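Local coordinates for protein SAHS4 (PDB 5Z4G) that binds zinc ions and probably acts as a secreted, heat-soluble molecular shield that protects the tardigrade when water is scarce, at residues K27-D32 / K58-L63; A44-P49 / T146-T151; D102-K107 / P124-E129. All coordinates share one frame; numbering follows the deposited sequence. Where two conformers were deposited one is given.

In the fold
The three contacts sit on one antiparallel sheet that closes in the ten-stranded barrel manner of fatty-acid-binding proteins. Contact 1 joins strands 26-30 and 62-66, separated by the segment with helices 38-44 and 49-52; it is partly buried, with backbone pairing along the sheet and lysine-carboxylate bonds at the edge. Contact 2, also partly buried, sets the end of helix 38-44 against the turn between strands 140-147 and 150-159, using small apolar groups and one amide. Contact 3 lies at the surface, where two strand ends diverge and water and aliphatic carbons join them. Contacts 2 and 3 touch through Q128, which bonds to A45 and S147, whereas contact 1 lies across the chain's centre from contact 3.

Contact 1: residues K27-D32 / K58-L63; sequences KWESID and KQKTLL
The ammonium of K60 is gripped by the end of strand 26-30 and the loop that follows it: NZ gives a hydrogen bond of 2.6 Å to OD1 of D32, as part of a salt bridge, and another of 2.8 Å to the backbone O of S30. It meets OD1 on the anti side and 23° out of the carboxylate plane, whereas S30 O receives it in the carbonyl plane. OE1 of E29 adds a longer salt bridge at 3.3 Å to the same NZ, a less certain one because E29 has two conformers. The lysine chain bends at chi2, which brings NZ to S30 O and the two carboxylates, and its charge would probably offset the negative charge of both acids.

Beside this network the backbones pair antiparallel. W28 and L63 form a hydrogen-bonded pair, with L63 N bonding to W28 O at 2.8 Å, and E29 and L62 form the non-hydrogen-bonded pair beside it. Beyond the last bridge pair S30 plays two parts: its N bonds to T61 O, and its hydroxyl accepts T61 N in a nearly straight bond (S30 OG to T61 N 2.9 Å, 176°). OG stands between the backbone N and the carbonyl carbon (chi1 61°), where it takes the place of a strand carbonyl.

The CD2 methyl of L62 lies beside CB and CG of E29, 3.8 Å from CB, the two side chains pointing the same way. On the other face, W28 and L63 turn into the barrel and rest on A136 and Y134 of strand 128-137. Strand 150-159 pairs with the far edge of strand 26-30, and strand 74-79 with that of 62-66.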
loop_
_atom_site.group_PDB
_atom_site.type_symbol
_atom_site.label_atom_id
_atom_site.label_comp_id
_atom_site.label_asym_id
_atom_site.label_seq_id
_atom_site.Cartn_x
_atom_site.Cartn_y
_atom_site.Cartn_z
ATOM N N LYS A 27 -6.167 10.099 -4.633
ATOM C CA LYS A 27 -4.745 10.042 -4.961
ATOM C C LYS A 27 -3.939 10.656 -3.824
ATOM O O LYS A 27 -4.359 11.632 -3.219
ATOM C CB LYS A 27 -4.448 10.744 -6.286
ATOM C CG LYS A 27 -3.099 10.364 -6.871
ATOM C CD LYS A 27 -2.849 11.084 -8.173
ATOM C CE LYS A 27 -1.608 10.534 -8.851
ATOM N NZ LYS A 27 -1.407 11.128 -10.202
ATOM N N TRP A 28 -2.782 10.059 -3.541
ATOM C CA TRP A 28 -2.028 10.318 -2.325
ATOM C C TRP A 28 -0.544 10.444 -2.639
ATOM O O TRP A 28 -0.014 9.684 -3.447
ATOM C CB TRP A 28 -2.228 9.150 -1.349
ATOM C CG TRP A 28 -3.677 8.914 -1.010
ATOM C CD1 TRP A 28 -4.531 7.992 -1.579
ATOM C CD2 TRP A 28 -4.446 9.627 -0.041
ATOM N NE1 TRP A 28 -5.781 8.088 -1.004
ATOM C CE2 TRP A 28 -5.754 9.075 -0.048
ATOM C CE3 TRP A 28 -4.141 10.656 0.877
ATOM C CZ2 TRP A 28 -6.771 9.538 0.821
ATOM C CZ3 TRP A 28 -5.152 11.128 1.735
ATOM C CH2 TRP A 28 -6.451 10.565 1.699
ATOM N N GLU A 29 0.117 11.405 -1.997
ATOM C CA GLU A 29 1.560 11.595 -2.138
ATOM C C GLU A 29 2.235 11.387 -0.793
ATOM O O GLU A 29 1.828 11.987 0.205
ATOM C CB GLU A 29 1.871 12.996 -2.676
ATOM C CG GLU A 29 3.358 13.313 -2.757
ATOM C CD GLU A 29 3.625 14.785 -3.010
ATOM O OE1 GLU A 29 4.624 15.310 -2.480
ATOM O OE2 GLU A 29 2.833 15.424 -3.728
ATOM N N SER A 30 3.263 10.542 -0.763
ATOM C CA SER A 30 4.002 10.288 0.475
ATOM C C SER A 30 4.614 11.590 0.998
ATOM O O SER A 30 5.125 12.415 0.218
ATOM C CB SER A 30 5.072 9.221 0.266
ATOM O OG SER A 30 6.020 9.611 -0.704
ATOM N N ILE A 31 4.514 11.795 2.307
ATOM C CA ILE A 31 5.131 12.979 2.916
ATOM C C ILE A 31 6.654 12.844 2.902
ATOM O O ILE A 31 7.171 11.737 2.772
ATOM C CB ILE A 31 4.588 13.266 4.332
ATOM C CG1 ILE A 31 5.073 12.217 5.343
ATOM C CG2 ILE A 31 3.068 13.370 4.292
ATOM C CD1 ILE A 31 5.021 12.685 6.788
ATOM N N ASP A 32 7.358 13.963 3.035
ATOM C CA ASP A 32 8.828 13.940 3.083
ATOM C C ASP A 32 9.340 13.045 4.209
ATOM O O ASP A 32 8.775 13.028 5.295
ATOM C CB ASP A 32 9.381 15.357 3.240
ATOM C CG ASP A 32 9.409 16.141 1.923
ATOM O OD1 ASP A 32 8.947 15.639 0.877
ATOM O OD2 ASP A 32 9.906 17.282 1.935
ATOM N N LYS A 58 14.849 11.637 -1.586
ATOM C CA LYS A 58 13.808 12.538 -2.093
ATOM C C LYS A 58 12.689 11.830 -2.867
ATOM O O LYS A 58 11.714 12.475 -3.254
ATOM C CB LYS A 58 14.426 13.651 -2.952
ATOM C CG LYS A 58 15.027 14.798 -2.145
ATOM C CD LYS A 58 15.399 15.989 -3.019
ATOM C CE LYS A 58 16.843 15.921 -3.497
ATOM N NZ LYS A 58 17.247 17.168 -4.206
ATOM N N GLN A 59 12.823 10.516 -3.068
ATOM C CA GLN A 59 11.884 9.735 -3.879
ATOM C C GLN A 59 10.460 9.704 -3.310
ATOM O O GLN A 59 10.232 9.220 -2.206
ATOM C CB GLN A 59 12.409 8.304 -4.093
ATOM C CG GLN A 59 11.544 7.443 -5.011
ATOM C CD GLN A 59 11.450 8.004 -6.418
ATOM O OE1 GLN A 59 12.454 8.104 -7.130
ATOM N NE2 GLN A 59 10.248 8.383 -6.822
ATOM N N LYS A 60 9.512 10.231 -4.080
ATOM C CA LYS A 60 8.095 10.198 -3.705
ATOM C C LYS A 60 7.397 8.926 -4.168
ATOM O O LYS A 60 7.763 8.333 -5.182
ATOM C CB LYS A 60 7.365 11.424 -4.264
ATOM C CG LYS A 60 7.823 12.749 -3.672
ATOM C CD LYS A 60 7.361 12.890 -2.231
ATOM C CE LYS A 60 7.526 14.308 -1.739
ATOM N NZ LYS A 60 7.038 14.426 -0.341
ATOM N N THR A 61 6.386 8.524 -3.406
ATOM C CA THR A 61 5.437 7.511 -3.821
ATOM C C THR A 61 4.104 8.199 -4.056
ATOM O O THR A 61 3.636 8.970 -3.206
ATOM C CB THR A 61 5.240 6.439 -2.718
ATOM O OG1 THR A 61 6.492 5.823 -2.402
ATOM C CG2 THR A 61 4.237 5.357 -3.129
ATOM N N LEU A 62 3.500 7.906 -5.202
ATOM C CA LEU A 62 2.124 8.286 -5.476
ATOM C C LEU A 62 1.251 7.044 -5.424
ATOM O O LEU A 62 1.576 6.017 -6.013
ATOM C CB LEU A 62 2.001 8.989 -6.832
ATOM C CG LEU A 62 2.881 10.220 -7.051
ATOM C CD1 LEU A 62 2.598 10.829 -8.416
ATOM C CD2 LEU A 62 2.713 11.257 -5.944
ATOM N N LEU A 63 0.140 7.145 -4.713
ATOM C CA LEU A 63 -0.780 6.040 -4.581
ATOM C C LEU A 63 -2.168 6.505 -5.000
ATOM O O LEU A 63 -2.625 7.560 -4.569
ATOM C CB LEU A 63 -0.755 5.597 -3.123
ATOM C CG LEU A 63 -1.714 4.576 -2.573
ATOM C CD1 LEU A 63 -1.561 3.264 -3.314
ATOM C CD2 LEU A 63 -1.353 4.420 -1.103
#

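Contact 2: residues A44-P49 / T146-T151; sequences AANIPP and TSNGVT
A44, at the end of helix 38-44, and A45 after it pack on the type I' turn S147-V150 that links strands 140-147 and 150-159, consistent with the helical lid over the open end of a fatty-acid-binding-protein barrel. The close part is apolar. CB of A44 presses on CG2 of V150 at 3.4 Å, tighter than usual for two carbons; that methyl lies beside the valine's backbone N, while CG1 is anti to it. Next to it CB of A45 meets CB of S147 at 3.9 Å, a buried pair whose serine hydroxyl is held by E129 O and Q128 NE2.

The solvent side has little packing and is held by a single amide bond. N46 leaves the helix with positive phi in a Schellman motif, and its OD1 comes no nearer to N148 ND2 than 4.0 Å, the two amide planes turned 64° apart. N148, at the exposed corner of the turn, supplies the bond to the carbonyl of A44: ND2 donates to A44 O over 3.0 Å at 170°, with the acceptor almost in the amide plane and the donor tilted 20° from the carbonyl plane.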
loop_
_atom_site.group_PDB
_atom_site.type_symbol
_atom_site.label_atom_id
_atom_site.label_comp_id
_atom_site.label_asym_id
_atom_site.label_seq_id
_atom_site.Cartn_x
_atom_site.Cartn_y
_atom_site.Cartn_z
ATOM N N ALA A 44 13.893 -6.239 10.434
ATOM C CA ALA A 44 13.026 -7.367 10.768
ATOM C C ALA A 44 12.321 -8.003 9.566
ATOM O O ALA A 44 12.194 -9.231 9.501
ATOM C CB ALA A 44 12.017 -6.958 11.818
ATOM N N ALA A 45 11.875 -7.171 8.624
ATOM C CA ALA A 45 11.150 -7.650 7.440
ATOM C C ALA A 45 12.094 -7.999 6.289
ATOM O O ALA A 45 11.643 -8.413 5.210
ATOM C CB ALA A 45 10.094 -6.639 7.002
ATOM N N ASN A 46 13.399 -7.840 6.541
ATOM C CA ASN A 46 14.465 -8.169 5.596
ATOM C C ASN A 46 14.247 -7.493 4.246
ATOM O O ASN A 46 14.233 -8.146 3.197
ATOM C CB ASN A 46 14.642 -9.693 5.467
ATOM C CG ASN A 46 14.881 -10.368 6.805
ATOM O OD1 ASN A 46 14.091 -11.208 7.238
ATOM N ND2 ASN A 46 15.968 -9.992 7.474
ATOM N N ILE A 47 14.048 -6.177 4.298
ATOM C CA ILE A 47 13.858 -5.366 3.098
ATOM C C ILE A 47 15.218 -5.194 2.416
ATOM O O ILE A 47 16.128 -4.603 3.006
ATOM C CB ILE A 47 13.180 -4.004 3.419
ATOM C CG1 ILE A 47 11.838 -4.196 4.176
ATOM C CG2 ILE A 47 13.024 -3.143 2.165
ATOM C CD1 ILE A 47 10.805 -5.105 3.523
ATOM N N PRO A 48 15.365 -5.729 1.180
ATOM C CA PRO A 48 16.647 -5.657 0.463
ATOM C C PRO A 48 17.002 -4.215 0.079
ATOM O O PRO A 48 16.090 -3.397 -0.086
ATOM C CB PRO A 48 16.399 -6.508 -0.787
ATOM C CG PRO A 48 14.928 -6.436 -1.008
ATOM C CD PRO A 48 14.321 -6.386 0.364
ATOM N N PRO A 49 18.310 -3.893 -0.052
ATOM C CA PRO A 49 18.733 -2.543 -0.466
ATOM C C PRO A 49 18.036 -1.998 -1.717
ATOM O O PRO A 49 17.754 -0.803 -1.767
ATOM C CB PRO A 49 20.233 -2.708 -0.716
ATOM C CG PRO A 49 20.632 -3.773 0.242
ATOM C CD PRO A 49 19.478 -4.735 0.289
ATOM N N THR A 146 2.819 -4.187 8.897
ATOM C CA THR A 146 3.437 -5.074 9.879
ATOM C C THR A 146 3.918 -6.332 9.188
ATOM O O THR A 146 3.159 -6.950 8.440
ATOM C CB THR A 146 2.449 -5.425 11.009
ATOM O OG1 THR A 146 1.955 -4.211 11.592
ATOM C CG2 THR A 146 3.119 -6.295 12.106
ATOM N N SER A 147 5.167 -6.707 9.452
ATOM C CA SER A 147 5.726 -7.946 8.927
ATOM C C SER A 147 6.777 -8.467 9.883
ATOM O O SER A 147 7.594 -7.688 10.386
ATOM C CB SER A 147 6.335 -7.723 7.540
ATOM O OG SER A 147 6.700 -8.962 6.966
ATOM N N ASN A 148 6.746 -9.778 10.140
ATOM C CA ASN A 148 7.704 -10.429 11.060
ATOM C C ASN A 148 7.732 -9.728 12.419
ATOM O O ASN A 148 8.796 -9.584 13.052
ATOM C CB ASN A 148 9.117 -10.483 10.448
ATOM C CG ASN A 148 9.233 -11.464 9.290
ATOM O OD1 ASN A 148 8.365 -12.309 9.067
ATOM N ND2 ASN A 148 10.329 -11.355 8.548
ATOM N N GLY A 149 6.553 -9.279 12.847
ATOM C CA GLY A 149 6.376 -8.663 14.155
ATOM C C GLY A 149 6.698 -7.188 14.306
ATOM O O GLY A 149 6.514 -6.640 15.392
ATOM N N VAL A 150 7.179 -6.539 13.243
ATOM C CA VAL A 150 7.531 -5.109 13.325
ATOM C C VAL A 150 6.607 -4.268 12.466
ATOM O O VAL A 150 6.288 -4.643 11.337
ATOM C CB VAL A 150 9.027 -4.848 13.027
ATOM C CG1 VAL A 150 9.359 -3.360 13.026
ATOM C CG2 VAL A 150 9.882 -5.521 14.095
ATOM N N THR A 151 6.185 -3.143 13.036
ATOM C CA THR A 151 5.253 -2.227 12.404
ATOM C C THR A 151 5.938 -0.926 12.009
ATOM O O THR A 151 6.632 -0.302 12.816
ATOM C CB THR A 151 4.066 -1.939 13.346
ATOM O OG1 THR A 151 3.395 -3.164 13.630
ATOM C CG2 THR A 151 3.074 -0.989 12.712
#

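Contact 3: residues D102-K107 / P124-E129; sequences DGVDLK and PSKNQE
V104 and S125 have the nearest CA atoms, 7.3 Å apart, so the segments meet without pairing as strands. A water spans the gap instead: it donates to the backbone O of D105 at 2.7 Å and accepts the N-H of S125 at 3.0 Å, giving both peptide groups a partner.

Direct packing flanks this bridge. The V104 CG1 methyl touches two polar groups, 3.9 Å from S125 OG and 3.8 Å from K126 NZ. K126 runs at about a right angle to the valine, and a turn in its last torsion (chi4 72°) lays the ammonium against both methyls, a contact of van der Waals kind. On the other side of the water CD of the P124 ring comes 3.9 Å from D105 O, while the extended K107 chain crosses the ring at about a right angle, CE 4.1 Å from P124 CG. The carboxylate of D105 is turned to S100, whose hydroxyl bonds to OD1.

P124 O accepts the N-H of N127, which closes the turn between strands 116-123 and 128-137; N127 and Q128 both face I123, a G1 beta bulge. Strand 104-113 lies between 97-101, through L106 and L99, and 116-123, through K107 and N122, with V104 also touching I123.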
loop_
_atom_site.group_PDB
_atom_site.type_symbol
_atom_site.label_atom_id
_atom_site.label_comp_id
_atom_site.label_asym_id
_atom_site.label_seq_id
_atom_site.Cartn_x
_atom_site.Cartn_y
_atom_site.Cartn_z
ATOM N N ASP A 102 10.268 -8.525 -10.182
ATOM C CA ASP A 102 11.592 -9.145 -10.355
ATOM C C ASP A 102 11.565 -10.638 -9.997
ATOM O O ASP A 102 12.405 -11.122 -9.237
ATOM C CB ASP A 102 12.678 -8.391 -9.555
ATOM C CG ASP A 102 12.901 -6.961 -10.043
ATOM O OD1 ASP A 102 12.706 -6.678 -11.245
ATOM O OD2 ASP A 102 13.298 -6.115 -9.209
ATOM N N GLY A 103 10.567 -11.343 -10.536
ATOM C CA GLY A 103 10.411 -12.787 -10.347
ATOM C C GLY A 103 10.041 -13.268 -8.952
ATOM O O GLY A 103 10.258 -14.437 -8.630
ATOM N N VAL A 104 9.495 -12.375 -8.128
ATOM C CA VAL A 104 9.030 -12.725 -6.781
ATOM C C VAL A 104 7.508 -12.551 -6.755
ATOM O O VAL A 104 7.015 -11.437 -6.935
ATOM C CB VAL A 104 9.682 -11.833 -5.688
ATOM C CG1 VAL A 104 9.172 -12.207 -4.304
ATOM C CG2 VAL A 104 11.206 -11.931 -5.722
ATOM N N ASP A 105 6.779 -13.648 -6.531
ATOM C CA ASP A 105 5.313 -13.633 -6.472
ATOM C C ASP A 105 4.800 -13.200 -5.111
ATOM O O ASP A 105 5.320 -13.605 -4.067
ATOM C CB ASP A 105 4.721 -15.004 -6.818
ATOM C CG ASP A 105 4.766 -15.324 -8.310
ATOM O OD1 ASP A 105 5.276 -14.512 -9.118
ATOM O OD2 ASP A 105 4.280 -16.414 -8.676
ATOM N N LEU A 106 3.755 -12.387 -5.150
ATOM C CA LEU A 106 3.109 -11.843 -3.979
ATOM C C LEU A 106 1.624 -12.162 -4.134
ATOM O O LEU A 106 1.026 -11.836 -5.159
ATOM C CB LEU A 106 3.361 -10.333 -3.948
ATOM C CG LEU A 106 2.843 -9.401 -2.859
ATOM C CD1 LEU A 106 3.805 -8.235 -2.683
ATOM C CD2 LEU A 106 1.433 -8.914 -3.163
ATOM N N LYS A 107 1.050 -12.820 -3.131
ATOM C CA LYS A 107 -0.387 -13.076 -3.083
ATOM C C LYS A 107 -1.022 -12.096 -2.106
ATOM O O LYS A 107 -0.471 -11.826 -1.045
ATOM C CB LYS A 107 -0.668 -14.511 -2.643
ATOM C CG LYS A 107 -0.182 -15.569 -3.618
ATOM C CD LYS A 107 -0.533 -16.965 -3.129
ATOM C CE LYS A 107 0.155 -18.022 -3.973
ATOM N NZ LYS A 107 -0.215 -19.400 -3.549
ATOM N N PRO A 124 5.137 -16.427 -0.588
ATOM C CA PRO A 124 5.440 -17.833 -0.292
ATOM C C PRO A 124 6.929 -18.167 -0.391
ATOM O O PRO A 124 7.435 -18.911 0.454
ATOM C CB PRO A 124 4.628 -18.595 -1.342
ATOM C CG PRO A 124 3.488 -17.693 -1.641
ATOM C CD PRO A 124 4.084 -16.313 -1.619
ATOM N N SER A 125 7.622 -17.586 -1.376
ATOM C CA SER A 125 9.053 -17.868 -1.602
ATOM C C SER A 125 9.958 -17.437 -0.440
ATOM O O SER A 125 11.028 -18.017 -0.242
ATOM C CB SER A 125 9.539 -17.257 -2.920
ATOM O OG SER A 125 9.360 -15.852 -2.940
ATOM N N LYS A 126 9.506 -16.436 0.319
ATOM C CA LYS A 126 10.221 -15.924 1.495
ATOM C C LYS A 126 9.609 -16.383 2.824
ATOM O O LYS A 126 10.145 -16.071 3.895
ATOM C CB LYS A 126 10.269 -14.392 1.455
ATOM C CG LYS A 126 11.208 -13.820 0.406
ATOM C CD LYS A 126 11.271 -12.302 0.505
ATOM C CE LYS A 126 12.365 -11.729 -0.384
ATOM N NZ LYS A 126 12.037 -11.812 -1.836
ATOM N N ASN A 127 8.493 -17.118 2.748
ATOM C CA ASN A 127 7.702 -17.531 3.919
ATOM C C ASN A 127 7.364 -16.327 4.819
ATOM O O ASN A 127 7.496 -16.383 6.047
ATOM C CB ASN A 127 8.398 -18.665 4.698
ATOM C CG ASN A 127 7.490 -19.316 5.727
ATOM O OD1 ASN A 127 6.284 -19.459 5.511
ATOM N ND2 ASN A 127 8.069 -19.715 6.857
ATOM N N GLN A 128 6.932 -15.237 4.181
ATOM C CA GLN A 128 6.758 -13.957 4.859
ATOM C C GLN A 128 5.406 -13.316 4.565
ATOM O O GLN A 128 5.032 -13.139 3.404
ATOM C CB GLN A 128 7.901 -13.012 4.474
ATOM C CG GLN A 128 7.964 -11.715 5.269
ATOM C CD GLN A 128 9.111 -10.811 4.849
ATOM O OE1 GLN A 128 10.011 -11.208 4.094
ATOM N NE2 GLN A 128 9.089 -9.585 5.348
ATOM N N GLU A 129 4.672 -12.984 5.619
ATOM C CA GLU A 129 3.399 -12.289 5.467
ATOM C C GLU A 129 3.468 -10.867 6.003
ATOM O O GLU A 129 4.217 -10.575 6.943
ATOM C CB GLU A 129 2.238 -13.080 6.091
ATOM C CG GLU A 129 2.292 -13.226 7.603
ATOM C CD GLU A 129 1.064 -13.896 8.202
ATOM O OE1 GLU A 129 1.203 -14.491 9.289
ATOM O OE2 GLU A 129 -0.037 -13.832 7.609
HETATM O O HOH W 1 6.727 -15.889 -3.671
#